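Local coordinates for uncharacterized protein conserved in bacteria (Cupriavidus necator, PDB 5DMH), which catalyses the ATP-dependent phosphorylation of 3-oxo-tetronate to 3-oxo-tetronate 4-phosphate, as a four-carbon acid sugar kinase, at residues S97-L101 with A134-L139; G210-A215 with T241-A245; D236-L242 with G257-G261; P318-A322 with V356-L360; V327-L332 with C372-V376. One frame throughout, in Å; residues are numbered along the deposited sequence.

Interaction 1 of 5, residues S97-L101 with A134-L139; sequences SLAAL and ALLAAL
The helices carrying L98 and L135 run in broadly the same direction; their axes cross at -39° and are 10.2 Å from each other at closest approach, with L98 and L135 as the nearest pair of CA atoms at 6.6 Å. This is a helix-helix packing in the alpha/beta sugar-binding N-terminal domain, between helices 90-106 and 128-139; no hydrogen bond crosses it, and methyls meet methyls and a few backbone carbonyls. L135 reaches across with its CD2 branch, which lies 3.8 Å from the carbonyl O of S97 and also touches CB and CD2 of L101. The L101 and L135 side chains come from opposite helices and pass alongside each other. With CG of L101 anti to the backbone N (chi1 171°), its two methyls divide the work: CD2 goes to A138, while CD1 meets CD1 of L139 at 4.0 Å. Beneath the pair, L101 and L135 both rest on I37 of strand 34-38, and L101 and L139 share F112 of strand 111-115, so the buried side of the contact is closed by parallel strands. L98 is partly exposed, and its CD2 spans one turn of the other helix, from the carbonyl O of A134 to A138. A138 CB is touched by both leucines, 3.6 Å from L98 CD2 and 3.8 Å from L101 CD2.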
loop_
_atom_site.group_PDB
_atom_site.type_symbol
_atom_site.label_atom_id
_atom_site.label_comp_id
_atom_site.label_asym_id
_atom_site.label_seq_id
_atom_site.Cartn_x
_atom_site.Cartn_y
_atom_site.Cartn_z
ATOM N N SER A 97 8.925 -3.649 -11.652
ATOM C CA SER A 97 8.524 -2.259 -11.745
ATOM C C SER A 97 8.752 -1.719 -13.152
ATOM O O SER A 97 7.926 -0.971 -13.674
ATOM C CB SER A 97 9.230 -1.417 -10.688
ATOM O OG SER A 97 8.918 -1.892 -9.384
ATOM N N LEU A 98 9.848 -2.113 -13.784
ATOM C CA LEU A 98 10.083 -1.716 -15.178
ATOM C C LEU A 98 9.066 -2.303 -16.155
ATOM O O LEU A 98 8.666 -1.646 -17.137
ATOM C CB LEU A 98 11.487 -2.116 -15.596
ATOM C CG LEU A 98 12.554 -1.228 -14.949
ATOM C CD1 LEU A 98 13.955 -1.788 -15.231
ATOM C CD2 LEU A 98 12.437 0.229 -15.452
ATOM N N ALA A 99 8.650 -3.546 -15.910
ATOM C CA ALA A 99 7.629 -4.156 -16.759
ATOM C C ALA A 99 6.302 -3.421 -16.619
ATOM O O ALA A 99 5.633 -3.111 -17.623
ATOM C CB ALA A 99 7.462 -5.650 -16.431
ATOM N N ALA A 100 5.917 -3.132 -15.381
ATOM C CA ALA A 100 4.716 -2.326 -15.128
ATOM C C ALA A 100 4.765 -0.940 -15.776
ATOM O O ALA A 100 3.755 -0.443 -16.327
ATOM C CB ALA A 100 4.472 -2.198 -13.645
ATOM N N LEU A 101 5.933 -0.317 -15.738
ATOM C CA LEU A 101 6.082 1.016 -16.318
ATOM C C LEU A 101 5.811 0.979 -17.814
ATOM O O LEU A 101 5.106 1.830 -18.372
ATOM C CB LEU A 101 7.481 1.545 -16.084
ATOM C CG LEU A 101 7.840 2.833 -16.821
ATOM C CD1 LEU A 101 7.101 4.038 -16.249
ATOM C CD2 LEU A 101 9.332 3.075 -16.743
ATOM N N ALA A 134 15.574 3.307 -10.999
ATOM C CA ALA A 134 15.412 2.556 -12.236
ATOM C C ALA A 134 14.316 3.194 -13.089
ATOM O O ALA A 134 14.415 3.235 -14.314
ATOM C CB ALA A 134 15.074 1.093 -11.956
ATOM N N LEU A 135 13.250 3.635 -12.438
ATOM C CA LEU A 135 12.140 4.239 -13.145
ATOM C C LEU A 135 12.558 5.573 -13.762
ATOM O O LEU A 135 12.232 5.844 -14.926
ATOM C CB LEU A 135 10.951 4.422 -12.217
ATOM C CG LEU A 135 10.212 3.148 -11.785
ATOM C CD1 LEU A 135 9.193 3.504 -10.766
ATOM C CD2 LEU A 135 9.546 2.393 -12.940
ATOM N N LEU A 136 13.305 6.384 -13.003
ATOM C CA LEU A 136 13.850 7.635 -13.542
ATOM C C LEU A 136 14.699 7.388 -14.791
ATOM O O LEU A 136 14.530 8.072 -15.798
ATOM C CB LEU A 136 14.694 8.368 -12.505
ATOM C CG LEU A 136 13.946 9.152 -11.442
ATOM C CD1 LEU A 136 14.993 9.725 -10.444
ATOM C CD2 LEU A 136 13.087 10.250 -12.061
ATOM N N ALA A 137 15.597 6.407 -14.720
ATOM C CA ALA A 137 16.462 6.094 -15.847
ATOM C C ALA A 137 15.623 5.687 -17.047
ATOM O O ALA A 137 15.872 6.162 -18.162
ATOM C CB ALA A 137 17.436 5.005 -15.495
ATOM N N ALA A 138 14.629 4.827 -16.827
ATOM C CA ALA A 138 13.812 4.354 -17.935
ATOM C C ALA A 138 12.936 5.468 -18.520
ATOM O O ALA A 138 12.645 5.468 -19.720
ATOM C CB ALA A 138 12.999 3.137 -17.551
ATOM N N LEU A 139 12.591 6.454 -17.688
ATOM C CA LEU A 139 11.881 7.640 -18.161
ATOM C C LEU A 139 12.820 8.739 -18.713
ATOM O O LEU A 139 12.347 9.753 -19.224
ATOM C CB LEU A 139 11.074 8.217 -17.000
ATOM C CG LEU A 139 9.548 8.124 -16.836
ATOM C CD1 LEU A 139 8.777 7.326 -17.847
ATOM C CD2 LEU A 139 9.187 7.677 -15.420
#

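Interaction 2 of 5, residues G210-A215 with T241-A245; sequences GAHATA and TLGEA
The start of helix 211-223, with G210 at its N-cap position, packs against the last turn of helix 236-245 in the sugar-binding N-terminal domain. The axes are 8.3 Å apart and cross at -60°, a close approach made with small residues: CA of A211 and CA of A245 are 4.8 Å apart. CG2 of T241 butts against the first turn, 3.4 Å from G210 C and 3.5 Å from T214 OG1. That hydroxyl donates back to G210 O (2.8 Å), from 49° above the carbonyl plane, and the same oxygen also accepts from T214 N. With T214 CG2 anti to the backbone N, this methyl faces the other helix and meets A245 CB at 3.6 Å. E244 stretches out so that its carboxylate carbon CD lies 3.5 Å from A211 CB; its OE1 forms a salt bridge with R268. On the inner side, T214 and L242 both rest on L202 of strand 199-202, while V207 of helix 204-207 touches T241 and L242.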
loop_
_atom_site.group_PDB
_atom_site.type_symbol
_atom_site.label_atom_id
_atom_site.label_comp_id
_atom_site.label_asym_id
_atom_site.label_seq_id
_atom_site.Cartn_x
_atom_site.Cartn_y
_atom_site.Cartn_z
ATOM N N GLY A 210 4.539 28.072 -1.233
ATOM C CA GLY A 210 3.596 27.842 -2.313
ATOM C C GLY A 210 4.212 27.167 -3.531
ATOM O O GLY A 210 5.423 26.923 -3.586
ATOM N N ALA A 211 3.377 26.889 -4.526
ATOM C CA ALA A 211 3.775 26.053 -5.662
ATOM C C ALA A 211 4.911 26.661 -6.493
ATOM O O ALA A 211 5.832 25.967 -6.872
ATOM C CB ALA A 211 2.559 25.789 -6.554
ATOM N N HIS A 212 4.827 27.957 -6.784
ATOM C CA HIS A 212 5.818 28.592 -7.636
ATOM C C HIS A 212 7.183 28.514 -6.954
ATOM O O HIS A 212 8.182 28.144 -7.591
ATOM C CB HIS A 212 5.425 30.037 -7.936
ATOM C CG HIS A 212 6.383 30.746 -8.839
ATOM N ND1 HIS A 212 6.472 30.478 -10.188
ATOM C CD2 HIS A 212 7.295 31.713 -8.581
ATOM C CE1 HIS A 212 7.406 31.248 -10.724
ATOM N NE2 HIS A 212 7.916 32.006 -9.773
ATOM N N ALA A 213 7.230 28.839 -5.656
ATOM C CA ALA A 213 8.492 28.794 -4.914
ATOM C C ALA A 213 9.031 27.373 -4.826
ATOM O O ALA A 213 10.241 27.138 -4.871
ATOM C CB ALA A 213 8.319 29.357 -3.523
ATOM N N THR A 214 8.128 26.415 -4.698
ATOM C CA THR A 214 8.543 25.030 -4.588
ATOM C C THR A 214 9.156 24.546 -5.895
ATOM O O THR A 214 10.162 23.842 -5.894
ATOM C CB THR A 214 7.371 24.153 -4.169
ATOM O OG1 THR A 214 6.895 24.600 -2.894
ATOM C CG2 THR A 214 7.779 22.682 -4.042
ATOM N N ALA A 215 8.546 24.934 -7.009
ATOM C CA ALA A 215 9.016 24.538 -8.332
ATOM C C ALA A 215 10.395 25.166 -8.590
ATOM O O ALA A 215 11.276 24.543 -9.192
ATOM C CB ALA A 215 8.000 24.977 -9.406
ATOM N N THR A 241 0.491 21.675 -2.503
ATOM C CA THR A 241 1.567 22.521 -3.048
ATOM C C THR A 241 2.601 21.688 -3.834
ATOM O O THR A 241 3.019 22.063 -4.930
ATOM C CB THR A 241 2.271 23.291 -1.918
ATOM O OG1 THR A 241 1.342 24.210 -1.344
ATOM C CG2 THR A 241 3.515 24.040 -2.436
ATOM N N LEU A 242 3.012 20.567 -3.257
ATOM C CA LEU A 242 3.983 19.692 -3.897
ATOM C C LEU A 242 3.422 19.117 -5.211
ATOM O O LEU A 242 4.098 19.121 -6.239
ATOM C CB LEU A 242 4.398 18.578 -2.921
ATOM C CG LEU A 242 5.347 18.983 -1.774
ATOM C CD1 LEU A 242 5.333 17.930 -0.669
ATOM C CD2 LEU A 242 6.752 19.190 -2.299
ATOM N N GLY A 243 2.184 18.633 -5.174
ATOM C CA GLY A 243 1.524 18.121 -6.365
ATOM C C GLY A 243 1.512 19.124 -7.518
ATOM O O GLY A 243 1.884 18.818 -8.653
ATOM N N GLU A 244 1.096 20.349 -7.219
ATOM C CA GLU A 244 1.105 21.406 -8.215
ATOM C C GLU A 244 2.532 21.716 -8.688
ATOM O O GLU A 244 2.752 21.855 -9.875
ATOM C CB GLU A 244 0.418 22.665 -7.680
ATOM C CG GLU A 244 0.302 23.753 -8.729
ATOM C CD GLU A 244 -0.361 25.027 -8.235
ATOM O OE1 GLU A 244 -0.965 25.047 -7.143
ATOM O OE2 GLU A 244 -0.258 26.026 -8.960
ATOM N N ALA A 245 3.496 21.820 -7.774
ATOM C CA ALA A 245 4.881 22.116 -8.162
ATOM C C ALA A 245 5.482 21.040 -9.062
ATOM O O ALA A 245 6.347 21.326 -9.910
ATOM C CB ALA A 245 5.734 22.303 -6.957
#

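Interaction 3 of 5, residues D236-L242 with G257-G261; sequences DADLFTL and GIALG
L239 and L260 meet through their CD1 methyls at 3.8 Å, joining helix 236-245 to the turn 257-261, whose first part is 3-10, in the alpha/beta sugar-binding domain. The isobutyl group of L239 also lies against the G257 carbonyl, CD1 to O 3.7 Å. Next to it the F240 ring takes L260 CB over one face, a CH-pi contact of 4.2 Å to the centroid and 19° off the normal, displaced toward the rim, while G261 CA approaches F240 CD1 obliquely. I258 inserts its CD1 against L242 CB at 3.7 Å; CG1 anti to the backbone N (chi1 -165°) carries the chain toward the helix. Farther out, C147 of strand 144-147 touches L239, L242 and I258, and T50 of helix 41-53 backs L260. One water supplies the polar link: it donates to L239 O (2.8 Å) and to I258 O (2.7 Å), and accepts from G261 N at 2.9 Å.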
loop_
_atom_site.group_PDB
_atom_site.type_symbol
_atom_site.label_atom_id
_atom_site.label_comp_id
_atom_site.label_asym_id
_atom_site.label_seq_id
_atom_site.Cartn_x
_atom_site.Cartn_y
_atom_site.Cartn_z
ATOM N N ASP A 236 -1.795 18.821 4.779
ATOM C CA ASP A 236 -2.380 18.521 3.477
ATOM C C ASP A 236 -2.122 19.687 2.516
ATOM O O ASP A 236 -1.914 19.479 1.319
ATOM C CB ASP A 236 -3.875 18.232 3.560
ATOM C CG ASP A 236 -4.190 16.839 4.094
ATOM O OD1 ASP A 236 -3.291 15.985 4.214
ATOM O OD2 ASP A 236 -5.369 16.612 4.408
ATOM N N ALA A 237 -2.123 20.911 3.034
ATOM C CA ALA A 237 -1.815 22.053 2.185
ATOM C C ALA A 237 -0.439 21.892 1.514
ATOM O O ALA A 237 -0.286 22.199 0.335
ATOM C CB ALA A 237 -1.892 23.361 2.958
ATOM N N ASP A 238 0.558 21.408 2.262
ATOM C CA ASP A 238 1.872 21.188 1.687
ATOM C C ASP A 238 1.794 20.124 0.602
ATOM O O ASP A 238 2.443 20.251 -0.420
ATOM C CB ASP A 238 2.910 20.776 2.750
ATOM C CG ASP A 238 3.406 21.928 3.573
ATOM O OD1 ASP A 238 3.080 23.122 3.280
ATOM O OD2 ASP A 238 4.161 21.649 4.527
ATOM N N LEU A 239 0.968 19.094 0.796
ATOM C CA LEU A 239 0.847 18.035 -0.202
ATOM C C LEU A 239 0.261 18.568 -1.519
ATOM O O LEU A 239 0.712 18.196 -2.621
ATOM C CB LEU A 239 0.031 16.869 0.361
ATOM C CG LEU A 239 0.756 15.997 1.404
ATOM C CD1 LEU A 239 -0.212 15.016 2.006
ATOM C CD2 LEU A 239 1.955 15.279 0.804
ATOM N N PHE A 240 -0.727 19.461 -1.427
ATOM C CA PHE A 240 -1.302 20.038 -2.623
ATOM C C PHE A 240 -0.276 20.948 -3.304
ATOM O O PHE A 240 -0.191 20.975 -4.536
ATOM C CB PHE A 240 -2.589 20.809 -2.339
ATOM C CG PHE A 240 -3.796 19.918 -2.150
ATOM C CD1 PHE A 240 -4.498 19.446 -3.247
ATOM C CD2 PHE A 240 -4.225 19.574 -0.885
ATOM C CE1 PHE A 240 -5.615 18.636 -3.084
ATOM C CE2 PHE A 240 -5.342 18.765 -0.715
ATOM C CZ PHE A 240 -6.029 18.302 -1.819
ATOM N N THR A 241 0.491 21.675 -2.503
ATOM C CA THR A 241 1.567 22.521 -3.048
ATOM C C THR A 241 2.601 21.688 -3.834
ATOM O O THR A 241 3.019 22.063 -4.930
ATOM C CB THR A 241 2.271 23.291 -1.918
ATOM O OG1 THR A 241 1.342 24.210 -1.344
ATOM C CG2 THR A 241 3.515 24.040 -2.436
ATOM N N LEU A 242 3.012 20.567 -3.257
ATOM C CA LEU A 242 3.983 19.692 -3.897
ATOM C C LEU A 242 3.422 19.117 -5.211
ATOM O O LEU A 242 4.098 19.121 -6.239
ATOM C CB LEU A 242 4.398 18.578 -2.921
ATOM C CG LEU A 242 5.347 18.983 -1.774
ATOM C CD1 LEU A 242 5.333 17.930 -0.669
ATOM C CD2 LEU A 242 6.752 19.190 -2.299
ATOM N N GLY A 257 -0.682 10.327 -0.028
ATOM C CA GLY A 257 -0.895 11.752 0.159
ATOM C C GLY A 257 -0.337 12.595 -0.965
ATOM O O GLY A 257 -0.909 13.634 -1.341
ATOM N N ILE A 258 0.806 12.181 -1.504
ATOM C CA ILE A 258 1.435 12.991 -2.551
ATOM C C ILE A 258 0.576 13.034 -3.827
ATOM O O ILE A 258 0.787 13.886 -4.702
ATOM C CB ILE A 258 2.864 12.524 -2.846
ATOM C CG1 ILE A 258 3.625 13.575 -3.653
ATOM C CG2 ILE A 258 2.888 11.210 -3.633
ATOM C CD1 ILE A 258 3.690 14.964 -2.980
ATOM N N ALA A 259 -0.387 12.119 -3.939
ATOM C CA ALA A 259 -1.292 12.085 -5.103
ATOM C C ALA A 259 -2.471 13.025 -4.982
ATOM O O ALA A 259 -3.191 13.252 -5.969
ATOM C CB ALA A 259 -1.806 10.677 -5.347
ATOM N N LEU A 260 -2.695 13.557 -3.777
ATOM C CA LEU A 260 -3.871 14.390 -3.513
ATOM C C LEU A 260 -4.141 15.427 -4.597
ATOM O O LEU A 260 -5.293 15.619 -5.033
ATOM C CB LEU A 260 -3.700 15.100 -2.161
ATOM C CG LEU A 260 -3.988 14.223 -0.948
ATOM C CD1 LEU A 260 -3.620 14.970 0.322
ATOM C CD2 LEU A 260 -5.454 13.823 -0.885
ATOM N N GLY A 261 -3.085 16.131 -5.005
ATOM C CA GLY A 261 -3.213 17.241 -5.919
ATOM C C GLY A 261 -3.023 16.920 -7.397
ATOM O O GLY A 261 -3.049 17.832 -8.227
HETATM O O HOH W 1 -0.309 16.334 -4.387
#

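Interaction 4 of 5, residues P318-A322 with V356-L360; sequences PLALA and VQAEL. With ADP (adenosine-5'-diphosphate), chain C.
P318 and V356 interlock beside the adenine of ADP, at the base-binding end of the nucleotide pocket in the C-terminal domain. Helices 318-322 and 350-360 run nearly side by side here, 17° apart in direction with axes 10.7 Å from each other, and their side chains fill the space between. The bump on one side is L360: its isobutyl group enters the hollow formed by P318, L319 and A322, with CD1 at 3.7 Å from the P318 carbonyl O and CD2 pressed on the methyl of A322. That last pair, A322 CB to L360 CD2, is only 3.3 Å, closer than ordinary van der Waals contact. In return, L319 sends CD2 toward the opposite helix, against L360 CG (3.9 Å) and E359 CG, on the exposed side. At the nucleotide end, V356 CG1 fits against P318 CB at 3.6 Å; placed anti to the backbone N (chi1 167°), this methyl faces both the proline and the base. P318 CG and V356 CG1 are each 3.7 Å from ADP N1, the proline carbon from above the ring plane, just beyond the N1-C6 bond, and the valine from outside the ring, much nearer that plane. V369 and A365 of helix 362-382 back P318 and V356, respectively. No hydrogen bond joins the segments, and P318 and V356 meet the base through carbon alone, whereas S294, H177 and E370 are among the residues that hydrogen-bond ADP.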
loop_
_atom_site.group_PDB
_atom_site.type_symbol
_atom_site.label_atom_id
_atom_site.label_comp_id
_atom_site.label_asym_id
_atom_site.label_seq_id
_atom_site.Cartn_x
_atom_site.Cartn_y
_atom_site.Cartn_z
ATOM N N PRO A 318 3.216 -19.878 13.989
ATOM C CA PRO A 318 4.203 -20.121 12.925
ATOM C C PRO A 318 5.054 -21.367 13.192
ATOM O O PRO A 318 5.512 -22.038 12.269
ATOM C CB PRO A 318 5.064 -18.864 12.957
ATOM C CG PRO A 318 4.159 -17.804 13.522
ATOM C CD PRO A 318 3.371 -18.540 14.573
ATOM N N LEU A 319 5.274 -21.683 14.458
ATOM C CA LEU A 319 6.108 -22.841 14.781
ATOM C C LEU A 319 5.408 -24.140 14.403
ATOM O O LEU A 319 6.063 -25.109 14.015
ATOM C CB LEU A 319 6.505 -22.838 16.255
ATOM C CG LEU A 319 7.240 -21.599 16.781
ATOM C CD1 LEU A 319 7.592 -21.827 18.246
ATOM C CD2 LEU A 319 8.466 -21.327 15.972
ATOM N N ALA A 320 4.081 -24.161 14.504
ATOM C CA ALA A 320 3.279 -25.309 14.043
ATOM C C ALA A 320 3.316 -25.451 12.522
ATOM O O ALA A 320 3.408 -26.572 11.997
ATOM C CB ALA A 320 1.841 -25.188 14.521
ATOM N N LEU A 321 3.266 -24.322 11.814
ATOM C CA LEU A 321 3.432 -24.321 10.361
ATOM C C LEU A 321 4.764 -24.941 9.943
ATOM O O LEU A 321 4.804 -25.796 9.058
ATOM C CB LEU A 321 3.312 -22.888 9.788
ATOM C CG LEU A 321 1.927 -22.246 9.903
ATOM C CD1 LEU A 321 1.950 -20.792 9.473
ATOM C CD2 LEU A 321 0.859 -23.016 9.116
ATOM N N ALA A 322 5.849 -24.527 10.597
ATOM C CA ALA A 322 7.181 -25.041 10.294
ATOM C C ALA A 322 7.307 -26.532 10.604
ATOM O O ALA A 322 8.025 -27.223 9.905
ATOM C CB ALA A 322 8.259 -24.233 11.045
ATOM N N VAL A 356 9.739 -16.239 17.464
ATOM C CA VAL A 356 9.475 -17.081 16.315
ATOM C C VAL A 356 10.630 -16.921 15.312
ATOM O O VAL A 356 11.145 -17.878 14.757
ATOM C CB VAL A 356 8.138 -16.667 15.640
ATOM C CG1 VAL A 356 8.007 -17.330 14.265
ATOM C CG2 VAL A 356 6.936 -16.987 16.535
ATOM N N GLN A 357 11.036 -15.683 15.089
ATOM C CA GLN A 357 12.050 -15.400 14.097
ATOM C C GLN A 357 13.406 -15.973 14.478
ATOM O O GLN A 357 14.122 -16.460 13.601
ATOM C CB GLN A 357 12.148 -13.898 13.842
ATOM C CG GLN A 357 10.905 -13.292 13.172
ATOM C CD GLN A 357 11.062 -11.790 12.995
ATOM O OE1 GLN A 357 11.748 -11.141 13.799
ATOM N NE2 GLN A 357 10.438 -11.228 11.975
ATOM N N ALA A 358 13.766 -15.913 15.761
ATOM C CA ALA A 358 15.022 -16.502 16.238
ATOM C C ALA A 358 15.065 -17.994 15.928
ATOM O O ALA A 358 16.123 -18.547 15.653
ATOM C CB ALA A 358 15.213 -16.267 17.748
ATOM N N GLU A 359 13.913 -18.642 15.969
ATOM C CA GLU A 359 13.856 -20.081 15.731
ATOM C C GLU A 359 13.814 -20.418 14.233
ATOM O O GLU A 359 14.490 -21.343 13.802
ATOM C CB GLU A 359 12.651 -20.683 16.450
ATOM C CG GLU A 359 12.441 -22.162 16.203
ATOM C CD GLU A 359 13.295 -23.045 17.098
ATOM O OE1 GLU A 359 14.404 -22.625 17.499
ATOM O OE2 GLU A 359 12.849 -24.171 17.403
ATOM N N LEU A 360 13.050 -19.655 13.445
ATOM C CA LEU A 360 12.771 -20.009 12.044
ATOM C C LEU A 360 13.504 -19.159 10.985
ATOM O O LEU A 360 13.646 -19.583 9.839
ATOM C CB LEU A 360 11.257 -19.916 11.769
ATOM C CG LEU A 360 10.235 -20.765 12.559
ATOM C CD1 LEU A 360 8.828 -20.451 12.064
ATOM C CD2 LEU A 360 10.510 -22.259 12.438
HETATM P PB ADP C . 2.043 -4.632 7.644
HETATM O O1B ADP C . 0.959 -4.074 6.728
HETATM O O2B ADP C . 1.689 -4.428 9.107
HETATM O O3B ADP C . 3.447 -4.180 7.272
HETATM P PA ADP C . 2.488 -7.235 6.378
HETATM O O1A ADP C . 1.485 -8.303 6.184
HETATM O O2A ADP C . 3.006 -6.423 5.241
HETATM O O3A ADP C . 1.923 -6.255 7.550
HETATM O "O5'" ADP C . 3.826 -7.820 7.043
HETATM C "C5'" ADP C . 3.799 -8.575 8.246
HETATM C "C4'" ADP C . 4.795 -9.724 8.124
HETATM O "O4'" ADP C . 5.046 -10.270 9.409
HETATM C "C3'" ADP C . 4.250 -10.855 7.261
HETATM O "O3'" ADP C . 5.300 -11.476 6.494
HETATM C "C2'" ADP C . 3.711 -11.800 8.288
HETATM O "O2'" ADP C . 3.516 -13.105 7.784
HETATM C "C1'" ADP C . 4.759 -11.663 9.366
HETATM N N9 ADP C . 4.231 -12.134 10.642
HETATM C C8 ADP C . 2.992 -11.918 11.146
HETATM N N7 ADP C . 2.843 -12.532 12.329
HETATM C C5 ADP C . 4.017 -13.157 12.581
HETATM C C6 ADP C . 4.521 -14.010 13.657
HETATM N N6 ADP C . 3.703 -14.254 14.702
HETATM N N1 ADP C . 5.789 -14.457 13.571
HETATM C C2 ADP C . 6.588 -14.169 12.522
HETATM N N3 ADP C . 6.198 -13.408 11.473
HETATM C C4 ADP C . 4.928 -12.902 11.464
#

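Interaction 5 of 5, residues V327-L332 with C372-V376; sequences VADAAL and CLATV
Apolar packing accounts for most of the contact of A328 and its neighbours with C372-V376, where helix 327-336 crosses helix 362-382 in the nucleotide-binding domain at -41°, with axes 9.1 Å apart. The small A328 methyl touches T375 CG2 at 3.8 Å and C372 SG at 4.0 Å. The thiol sulfur is anti to the backbone N (chi1 179°), which also carries it to within 4.1 Å of V327 CG1. The two V376 methyls part: CG2 meets A331 CB at 3.7 Å, and CG1 meets L332 CD1 at 4.0 Å. A second kind of contact sets methyls against backbone carbonyls, with L332 CD1 3.5 Å from V376 O and V376 CG2 3.9 Å from A328 O. No hydrogen bond crosses the interface; the T375 hydroxyl instead bonds to Q371 O within its own helix. Around the pair, L321 of helix 318-322 touches V327 and C372, I344 of strand 343-345 lies against A331, and helix 393-403 covers A374 through A398 and A402, while its T395 touches L373.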
loop_
_atom_site.group_PDB
_atom_site.type_symbol
_atom_site.label_atom_id
_atom_site.label_comp_id
_atom_site.label_asym_id
_atom_site.label_seq_id
_atom_site.Cartn_x
_atom_site.Cartn_y
_atom_site.Cartn_z
ATOM N N VAL A 327 -2.289 -26.676 10.027
ATOM C CA VAL A 327 -2.845 -25.445 10.570
ATOM C C VAL A 327 -3.863 -24.804 9.612
ATOM O O VAL A 327 -4.954 -24.411 10.050
ATOM C CB VAL A 327 -1.725 -24.442 10.906
ATOM C CG1 VAL A 327 -2.292 -23.149 11.406
ATOM C CG2 VAL A 327 -0.755 -25.043 11.924
ATOM N N ALA A 328 -3.542 -24.731 8.320
ATOM C CA ALA A 328 -4.492 -24.177 7.363
ATOM C C ALA A 328 -5.782 -24.999 7.291
ATOM O O ALA A 328 -6.878 -24.428 7.226
ATOM C CB ALA A 328 -3.867 -24.042 5.979
ATOM N N ASP A 329 -5.660 -26.328 7.303
ATOM C CA ASP A 329 -6.828 -27.201 7.332
ATOM C C ASP A 329 -7.677 -26.907 8.575
ATOM O O ASP A 329 -8.906 -26.859 8.497
ATOM C CB ASP A 329 -6.423 -28.682 7.323
ATOM C CG ASP A 329 -5.792 -29.129 6.005
ATOM O OD1 ASP A 329 -5.920 -28.415 4.989
ATOM O OD2 ASP A 329 -5.175 -30.223 5.993
ATOM N N ALA A 330 -7.024 -26.691 9.716
ATOM C CA ALA A 330 -7.745 -26.433 10.966
ATOM C C ALA A 330 -8.488 -25.110 10.907
ATOM O O ALA A 330 -9.604 -24.987 11.438
ATOM C CB ALA A 330 -6.795 -26.437 12.142
ATOM N N ALA A 331 -7.859 -24.112 10.293
ATOM C CA ALA A 331 -8.484 -22.797 10.134
ATOM C C ALA A 331 -9.689 -22.863 9.214
ATOM O O ALA A 331 -10.710 -22.273 9.493
ATOM C CB ALA A 331 -7.493 -21.805 9.625
ATOM N N LEU A 332 -9.563 -23.598 8.114
ATOM C CA LEU A 332 -10.671 -23.844 7.218
ATOM C C LEU A 332 -11.846 -24.532 7.916
ATOM O O LEU A 332 -13.006 -24.161 7.732
ATOM C CB LEU A 332 -10.185 -24.737 6.074
ATOM C CG LEU A 332 -9.886 -24.201 4.674
ATOM C CD1 LEU A 332 -10.321 -22.792 4.469
ATOM C CD2 LEU A 332 -8.410 -24.381 4.353
ATOM N N CYS A 372 -0.087 -19.552 4.659
ATOM C CA CYS A 372 -1.177 -20.171 5.412
ATOM C C CYS A 372 -2.464 -19.389 5.225
ATOM O O CYS A 372 -3.521 -19.941 4.863
ATOM C CB CYS A 372 -0.807 -20.251 6.888
ATOM S SG CYS A 372 -2.081 -20.975 7.922
ATOM N N LEU A 373 -2.369 -18.083 5.419
ATOM C CA LEU A 373 -3.533 -17.218 5.280
ATOM C C LEU A 373 -4.024 -17.234 3.841
ATOM O O LEU A 373 -5.249 -17.188 3.595
ATOM C CB LEU A 373 -3.188 -15.785 5.771
ATOM C CG LEU A 373 -2.994 -15.662 7.281
ATOM C CD1 LEU A 373 -2.431 -14.265 7.647
ATOM C CD2 LEU A 373 -4.253 -15.953 8.067
ATOM N N ALA A 374 -3.095 -17.301 2.883
ATOM C CA ALA A 374 -3.467 -17.339 1.485
ATOM C C ALA A 374 -4.198 -18.666 1.155
ATOM O O ALA A 374 -5.187 -18.685 0.413
ATOM C CB ALA A 374 -2.244 -17.158 0.608
ATOM N N THR A 375 -3.698 -19.769 1.698
ATOM C CA THR A 375 -4.376 -21.067 1.544
ATOM C C THR A 375 -5.799 -21.037 2.152
ATOM O O THR A 375 -6.779 -21.488 1.538
ATOM C CB THR A 375 -3.572 -22.182 2.212
ATOM O OG1 THR A 375 -2.332 -22.340 1.538
ATOM C CG2 THR A 375 -4.371 -23.518 2.209
ATOM N N VAL A 376 -5.921 -20.467 3.342
ATOM C CA VAL A 376 -7.235 -20.340 3.958
ATOM C C VAL A 376 -8.151 -19.517 3.043
ATOM O O VAL A 376 -9.259 -19.921 2.756
ATOM C CB VAL A 376 -7.180 -19.717 5.336
ATOM C CG1 VAL A 376 -8.580 -19.401 5.821
ATOM C CG2 VAL A 376 -6.462 -20.662 6.304
#

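Interactions 1, 2 and 3 belong to the sugar-binding N-terminal domain, interactions 4 and 5 to the nucleotide-binding C-terminal domain. Interactions 2 and 3 share helix 236-245, including T241 and L242, and their centres are about 9 Å apart; interaction 1 stands about 25 and 23 Å from them, centre to centre, without touching either. In the other domain interactions 4 and 5 do touch: L321 CD2 lies 3.5 Å from V327 CB and 3.8 Å from C372 SG. Interaction 4 meets adenine directly, while the C372 side chain of interaction 5 is about 8 Å from ADP. Centres of interactions 2 and 4 are about 49 Å apart.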